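Local atomic coordinates of assembly chaperone of ribosomal protein L4 (Acl4) (Chaetomium thermophilum, PDB entry 5TQB), a protein that probably binds newly made ribosomal protein L4 and escorts it toward ribosome assembly, using a superhelical array of TPR-like helical hairpins. Residues G83-F88 with A110-A115; G213-L218 with G224-P229. One frame throughout, in Å; residues are numbered along the deposited sequence.

Contact 1: G83-F88 with A110-A115; sequences GGPEKF and ATVLRA
Pro85, in the turn leading into helix 86-94, packs on Val112 and Leu113 of helix 100-125, and its ring rests on both, CB against one and CG against the other. CB of Pro85 faces CG1 of Val112 at 3.8 Å, while CG, the flap of the ring, lies 3.5 Å from Leu113 CD2. The pyrrolidine ring and the Leu113 side chain cross at about a right angle, with CD2 the branch that touches. Val112 divides its two methyls between different partners: its CG1 stands anti to the backbone N (chi1 176°) and goes to the proline, which leaves CG2 to approach Phe88 CE2 at 3.9 Å. That approach to the aromatic ring is oblique, although the Phe88 and Val112 side chains as a whole cross at about a right angle. The packing is wholly apolar, with no hydrogen bond between 83-88 and 110-115. Shortening Leu113 to an alanine would remove CD2 and is likely to open a gap beside Pro85 CG.

Segment 83-88 is shaped from within. Gly83 and Gly84 both adopt positive phi, in which a side chain would press on the preceding carbonyl oxygen, which calls for glycine at both positions in the turn between helix 79-82 and helix 86-94. Lys87 bends back over this turn, its NZ donating to Gly84 O at 2.7 Å from above the carbonyl plane, and a second bond to Gly82 O secures the same ammonium group. Its CG also lies against one face of the Phe88 ring, toward the rim.

Behind the contact, Lys87 and Phe88 rest on helix 58-71, and Phe88 also reaches Trp105 and Arg108 of helix 100-125. Leu113 packs on Lys141 and Thr148 of helix 131-156, so this buried contact joins successive layers of an all-helical stack.

Contact 2: G213-L218 with G224-P229; sequences GLWTHL and GVPPFP. With EDO (1,2-ethanediol), chain D; EDO (1,2-ethanediol), chain K.
Trp215 and Pro226 form the tight half of this contact, a CH-pi interaction in which proline CD sits over one face of the indole, 3.6 Å from the centroid of the five-membered ring and 18° off its normal. The opposite face carries Thr216 CG2, sandwiching the indole. With CG between its own backbone N and carbonyl carbon (chi1 71°), Trp215 swings its ring across the proline, and Val225 CG1 approaches CE3 obliquely at 3.9 Å.

The other half is looser and more accessible. Leu218 lays CD2 3.7 Å from Gly224 CA, where a side chain on the glycine would clash, but Leu218 CB is 4.2 Å from Val225 CG2. No direct hydrogen bond joins the segments; a water instead donates to Leu214 O at 2.9 Å and to Gly224 O at 2.7 Å. Away from 213-218, two ethanediols lie by Pro227 and Phe228, and one of them accepts a bond from Phe228 N.

The two segments close the loop linking helix 201-212 to helix 228-240, and Trp215 extends from it to Pro185 of helix 185-197, Leu234 of helix 228-240 and Arg253 of helix 244-257.

How the contacts relate
Both contacts are apolar packing with a proline among the partners: Pro85 in contact 1, Pro226 against Trp215 in contact 2. They follow one another along the chain, contact 1 closing before contact 2 opens, with centres 25 Å apart and nearest atoms about 14 Å apart, so neither touches the other. Contact 1 packs the turn and start of helix 86-94 on helix 100-125, whereas contact 2 closes a single loop on itself. Glu86 and Phe228, neither touching the opposite segment, reach the other protein chain, Glu86 packing on a polar side chain and Phe228 meeting an aromatic one. Ethanediol, probably from the crystallisation liquor, lies at contact 2 and is also hydrogen-bonded to that chain.

Contact 1: G83-F88 with A110-A115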
loop_
_atom_site.group_PDB
_atom_site.type_symbol
_atom_site.label_atom_id
_atom_site.label_comp_id
_atom_site.label_asym_id
_atom_site.label_seq_id
_atom_site.Cartn_x
_atom_site.Cartn_y
_atom_site.Cartn_z
ATOM N N GLY B 83 -13.997 9.840 -19.555
ATOM C CA GLY B 83 -13.449 9.553 -18.239
ATOM C C GLY B 83 -13.529 8.096 -17.816
ATOM O O GLY B 83 -12.651 7.614 -17.101
ATOM N N GLY B 84 -14.580 7.397 -18.240
ATOM C CA GLY B 84 -14.751 5.993 -17.903
ATOM C C GLY B 84 -15.651 5.776 -16.697
ATOM O O GLY B 84 -16.218 6.724 -16.158
ATOM N N PRO B 85 -15.778 4.516 -16.256
ATOM C CA PRO B 85 -16.700 4.151 -15.172
ATOM C C PRO B 85 -16.266 4.657 -13.794
ATOM O O PRO B 85 -17.056 4.598 -12.848
ATOM C CB PRO B 85 -16.684 2.622 -15.208
ATOM C CG PRO B 85 -15.361 2.271 -15.787
ATOM C CD PRO B 85 -15.033 3.352 -16.768
ATOM N N GLU B 86 -15.035 5.154 -13.703
ATOM C CA GLU B 86 -14.427 5.582 -12.445
ATOM C C GLU B 86 -15.300 6.575 -11.686
ATOM O O GLU B 86 -15.445 6.476 -10.463
ATOM C CB GLU B 86 -13.050 6.202 -12.724
ATOM C CG GLU B 86 -12.310 6.714 -11.495
ATOM C CD GLU B 86 -11.032 7.468 -11.840
ATOM O OE1 GLU B 86 -10.461 7.213 -12.921
ATOM O OE2 GLU B 86 -10.606 8.323 -11.029
ATOM N N LYS B 87 -15.883 7.524 -12.411
ATOM C CA LYS B 87 -16.707 8.560 -11.790
ATOM C C LYS B 87 -17.937 8.001 -11.059
ATOM O O LYS B 87 -18.362 8.554 -10.043
ATOM C CB LYS B 87 -17.139 9.598 -12.831
ATOM C CG LYS B 87 -17.872 9.029 -14.035
ATOM C CD LYS B 87 -18.088 10.105 -15.095
ATOM C CE LYS B 87 -18.770 9.561 -16.343
ATOM N NZ LYS B 87 -17.879 8.677 -17.151
ATOM N N PHE B 88 -18.511 6.916 -11.571
ATOM C CA PHE B 88 -19.669 6.304 -10.924
ATOM C C PHE B 88 -19.257 5.678 -9.602
ATOM O O PHE B 88 -19.958 5.801 -8.597
ATOM C CB PHE B 88 -20.304 5.241 -11.825
ATOM C CG PHE B 88 -20.813 5.778 -13.130
ATOM C CD1 PHE B 88 -22.001 6.482 -13.187
ATOM C CD2 PHE B 88 -20.101 5.578 -14.298
ATOM C CE1 PHE B 88 -22.471 6.980 -14.389
ATOM C CE2 PHE B 88 -20.565 6.070 -15.503
ATOM C CZ PHE B 88 -21.754 6.772 -15.547
ATOM N N ALA B 110 -20.810 -0.812 -12.525
ATOM C CA ALA B 110 -20.671 -2.205 -12.925
ATOM C C ALA B 110 -21.209 -2.412 -14.341
ATOM O O ALA B 110 -20.612 -3.140 -15.136
ATOM C CB ALA B 110 -21.391 -3.112 -11.942
ATOM N N THR B 111 -22.330 -1.764 -14.652
ATOM C CA THR B 111 -22.946 -1.869 -15.976
ATOM C C THR B 111 -21.981 -1.415 -17.071
ATOM O O THR B 111 -21.823 -2.091 -18.088
ATOM C CB THR B 111 -24.238 -1.028 -16.072
ATOM O OG1 THR B 111 -25.187 -1.494 -15.108
ATOM C CG2 THR B 111 -24.860 -1.130 -17.459
ATOM N N VAL B 112 -21.341 -0.268 -16.858
ATOM C CA VAL B 112 -20.378 0.262 -17.817
ATOM C C VAL B 112 -19.207 -0.697 -17.975
ATOM O O VAL B 112 -18.793 -0.998 -19.091
ATOM C CB VAL B 112 -19.857 1.645 -17.382
ATOM C CG1 VAL B 112 -18.772 2.146 -18.333
ATOM C CG2 VAL B 112 -21.004 2.643 -17.320
ATOM N N LEU B 113 -18.682 -1.178 -16.852
ATOM C CA LEU B 113 -17.563 -2.116 -16.869
ATOM C C LEU B 113 -17.895 -3.405 -17.618
ATOM O O LEU B 113 -17.100 -3.874 -18.429
ATOM C CB LEU B 113 -17.125 -2.453 -15.440
ATOM C CG LEU B 113 -16.352 -1.366 -14.694
ATOM C CD1 LEU B 113 -16.267 -1.695 -13.203
ATOM C CD2 LEU B 113 -14.963 -1.184 -15.288
ATOM N N ARG B 114 -19.064 -3.980 -17.347
ATOM C CA ARG B 114 -19.453 -5.232 -17.993
ATOM C C ARG B 114 -19.552 -5.097 -19.510
ATOM O O ARG B 114 -19.195 -6.023 -20.243
ATOM C CB ARG B 114 -20.778 -5.743 -17.431
ATOM C CG ARG B 114 -20.613 -6.880 -16.445
ATOM C CD ARG B 114 -21.954 -7.431 -16.031
ATOM N NE ARG B 114 -22.693 -6.500 -15.182
ATOM C CZ ARG B 114 -22.824 -6.611 -13.864
ATOM N NH1 ARG B 114 -22.269 -7.625 -13.207
ATOM N NH2 ARG B 114 -23.521 -5.703 -13.198
ATOM N N ALA B 115 -20.031 -3.946 -19.975
ATOM C CA ALA B 115 -20.136 -3.678 -21.408
ATOM C C ALA B 115 -18.751 -3.546 -22.042
ATOM O O ALA B 115 -18.511 -4.054 -23.134
ATOM C CB ALA B 115 -20.952 -2.422 -21.651
#

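Contact 2: G213-L218 with G224-P229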
loop_
_atom_site.group_PDB
_atom_site.type_symbol
_atom_site.label_atom_id
_atom_site.label_comp_id
_atom_site.label_asym_id
_atom_site.label_seq_id
_atom_site.Cartn_x
_atom_site.Cartn_y
_atom_site.Cartn_z
ATOM N N GLY B 213 -2.277 -16.671 -0.593
ATOM C CA GLY B 213 -1.433 -17.450 -1.482
ATOM C C GLY B 213 -1.283 -16.833 -2.860
ATOM O O GLY B 213 -0.501 -17.317 -3.677
ATOM N N LEU B 214 -2.028 -15.761 -3.114
ATOM C CA LEU B 214 -2.009 -15.097 -4.410
ATOM C C LEU B 214 -1.104 -13.869 -4.441
ATOM O O LEU B 214 -0.932 -13.270 -5.501
ATOM C CB LEU B 214 -3.431 -14.692 -4.814
ATOM C CG LEU B 214 -4.398 -15.846 -5.089
ATOM C CD1 LEU B 214 -5.818 -15.337 -5.162
ATOM C CD2 LEU B 214 -4.041 -16.577 -6.374
ATOM N N TRP B 215 -0.523 -13.488 -3.303
ATOM C CA TRP B 215 0.300 -12.275 -3.269
ATOM C C TRP B 215 1.452 -12.252 -2.255
ATOM O O TRP B 215 2.414 -11.509 -2.448
ATOM C CB TRP B 215 -0.582 -11.037 -3.066
ATOM C CG TRP B 215 -1.181 -10.917 -1.694
ATOM C CD1 TRP B 215 -2.382 -11.412 -1.281
ATOM C CD2 TRP B 215 -0.611 -10.249 -0.559
ATOM N NE1 TRP B 215 -2.596 -11.098 0.039
ATOM C CE2 TRP B 215 -1.523 -10.387 0.508
ATOM C CE3 TRP B 215 0.585 -9.552 -0.341
ATOM C CZ2 TRP B 215 -1.283 -9.855 1.774
ATOM C CZ3 TRP B 215 0.823 -9.021 0.918
ATOM C CH2 TRP B 215 -0.108 -9.176 1.960
ATOM N N THR B 216 1.376 -13.047 -1.190
ATOM C CA THR B 216 2.394 -12.978 -0.135
ATOM C C THR B 216 3.787 -13.342 -0.646
ATOM O O THR B 216 4.793 -12.933 -0.071
ATOM C CB THR B 216 2.060 -13.892 1.055
ATOM O OG1 THR B 216 1.876 -15.236 0.595
ATOM C CG2 THR B 216 0.805 -13.411 1.760
ATOM N N HIS B 217 3.834 -14.101 -1.735
ATOM C CA HIS B 217 5.094 -14.544 -2.321
ATOM C C HIS B 217 5.604 -13.582 -3.399
ATOM O O HIS B 217 6.696 -13.768 -3.930
ATOM C CB HIS B 217 4.931 -15.947 -2.913
ATOM C CG HIS B 217 3.784 -16.068 -3.868
ATOM N ND1 HIS B 217 3.932 -15.940 -5.232
ATOM C CD2 HIS B 217 2.466 -16.297 -3.654
ATOM C CE1 HIS B 217 2.757 -16.093 -5.817
ATOM N NE2 HIS B 217 1.850 -16.307 -4.881
ATOM N N LEU B 218 4.819 -12.555 -3.716
ATOM C CA LEU B 218 5.202 -11.586 -4.744
ATOM C C LEU B 218 6.188 -10.557 -4.207
ATOM O O LEU B 218 6.254 -10.334 -2.998
ATOM C CB LEU B 218 3.971 -10.849 -5.279
ATOM C CG LEU B 218 3.166 -11.512 -6.401
ATOM C CD1 LEU B 218 2.892 -12.973 -6.106
ATOM C CD2 LEU B 218 1.866 -10.754 -6.628
ATOM N N GLY B 224 0.266 -7.215 -8.324
ATOM C CA GLY B 224 -0.590 -8.229 -7.728
ATOM C C GLY B 224 -0.832 -8.058 -6.233
ATOM O O GLY B 224 -1.715 -8.706 -5.670
ATOM N N VAL B 225 -0.054 -7.189 -5.589
ATOM C CA VAL B 225 -0.170 -6.956 -4.148
ATOM C C VAL B 225 -1.313 -5.988 -3.865
ATOM O O VAL B 225 -1.335 -4.887 -4.417
ATOM C CB VAL B 225 1.136 -6.371 -3.565
ATOM C CG1 VAL B 225 0.995 -6.080 -2.063
ATOM C CG2 VAL B 225 2.294 -7.319 -3.810
ATOM N N PRO B 226 -2.264 -6.384 -3.001
ATOM C CA PRO B 226 -3.425 -5.517 -2.759
ATOM C C PRO B 226 -3.067 -4.178 -2.122
ATOM O O PRO B 226 -2.084 -4.098 -1.386
ATOM C CB PRO B 226 -4.307 -6.347 -1.808
ATOM C CG PRO B 226 -3.465 -7.434 -1.305
ATOM C CD PRO B 226 -2.400 -7.683 -2.322
ATOM N N PRO B 227 -3.860 -3.131 -2.400
ATOM C CA PRO B 227 -3.591 -1.813 -1.815
ATOM C C PRO B 227 -3.614 -1.829 -0.289
ATOM O O PRO B 227 -4.276 -2.678 0.312
ATOM C CB PRO B 227 -4.750 -0.955 -2.337
ATOM C CG PRO B 227 -5.275 -1.680 -3.520
ATOM C CD PRO B 227 -5.084 -3.120 -3.222
ATOM N N PHE B 228 -2.894 -0.882 0.309
ATOM C CA PHE B 228 -2.807 -0.720 1.752
ATOM C C PHE B 228 -4.166 -0.828 2.462
ATOM O O PHE B 228 -4.325 -1.668 3.344
ATOM C CB PHE B 228 -2.137 0.622 2.072
ATOM C CG PHE B 228 -1.533 0.699 3.443
ATOM C CD1 PHE B 228 -0.172 0.525 3.625
ATOM C CD2 PHE B 228 -2.324 0.967 4.548
ATOM C CE1 PHE B 228 0.388 0.610 4.889
ATOM C CE2 PHE B 228 -1.772 1.049 5.810
ATOM C CZ PHE B 228 -0.415 0.873 5.983
ATOM N N PRO B 229 -5.151 0.008 2.078
ATOM C CA PRO B 229 -6.417 -0.020 2.819
ATOM C C PRO B 229 -7.089 -1.389 2.769
ATOM O O PRO B 229 -7.723 -1.809 3.733
ATOM C CB PRO B 229 -7.276 1.024 2.087
ATOM C CG PRO B 229 -6.313 1.877 1.363
ATOM C CD PRO B 229 -5.228 0.938 0.939
HETATM C C1 EDO D . -0.796 0.621 -2.310
HETATM O O1 EDO D . -0.259 0.074 -1.129
HETATM C C2 EDO D . -2.025 1.443 -1.985
HETATM O O2 EDO D . -2.582 1.950 -3.179
HETATM C C1 EDO K . -4.547 -3.427 -7.362
HETATM O O1 EDO K . -5.007 -2.123 -7.094
HETATM C C2 EDO K . -3.299 -3.704 -6.550
HETATM O O2 EDO K . -2.803 -4.983 -6.875
HETATM O O HOH W 1 -2.364 -11.084 -6.723
#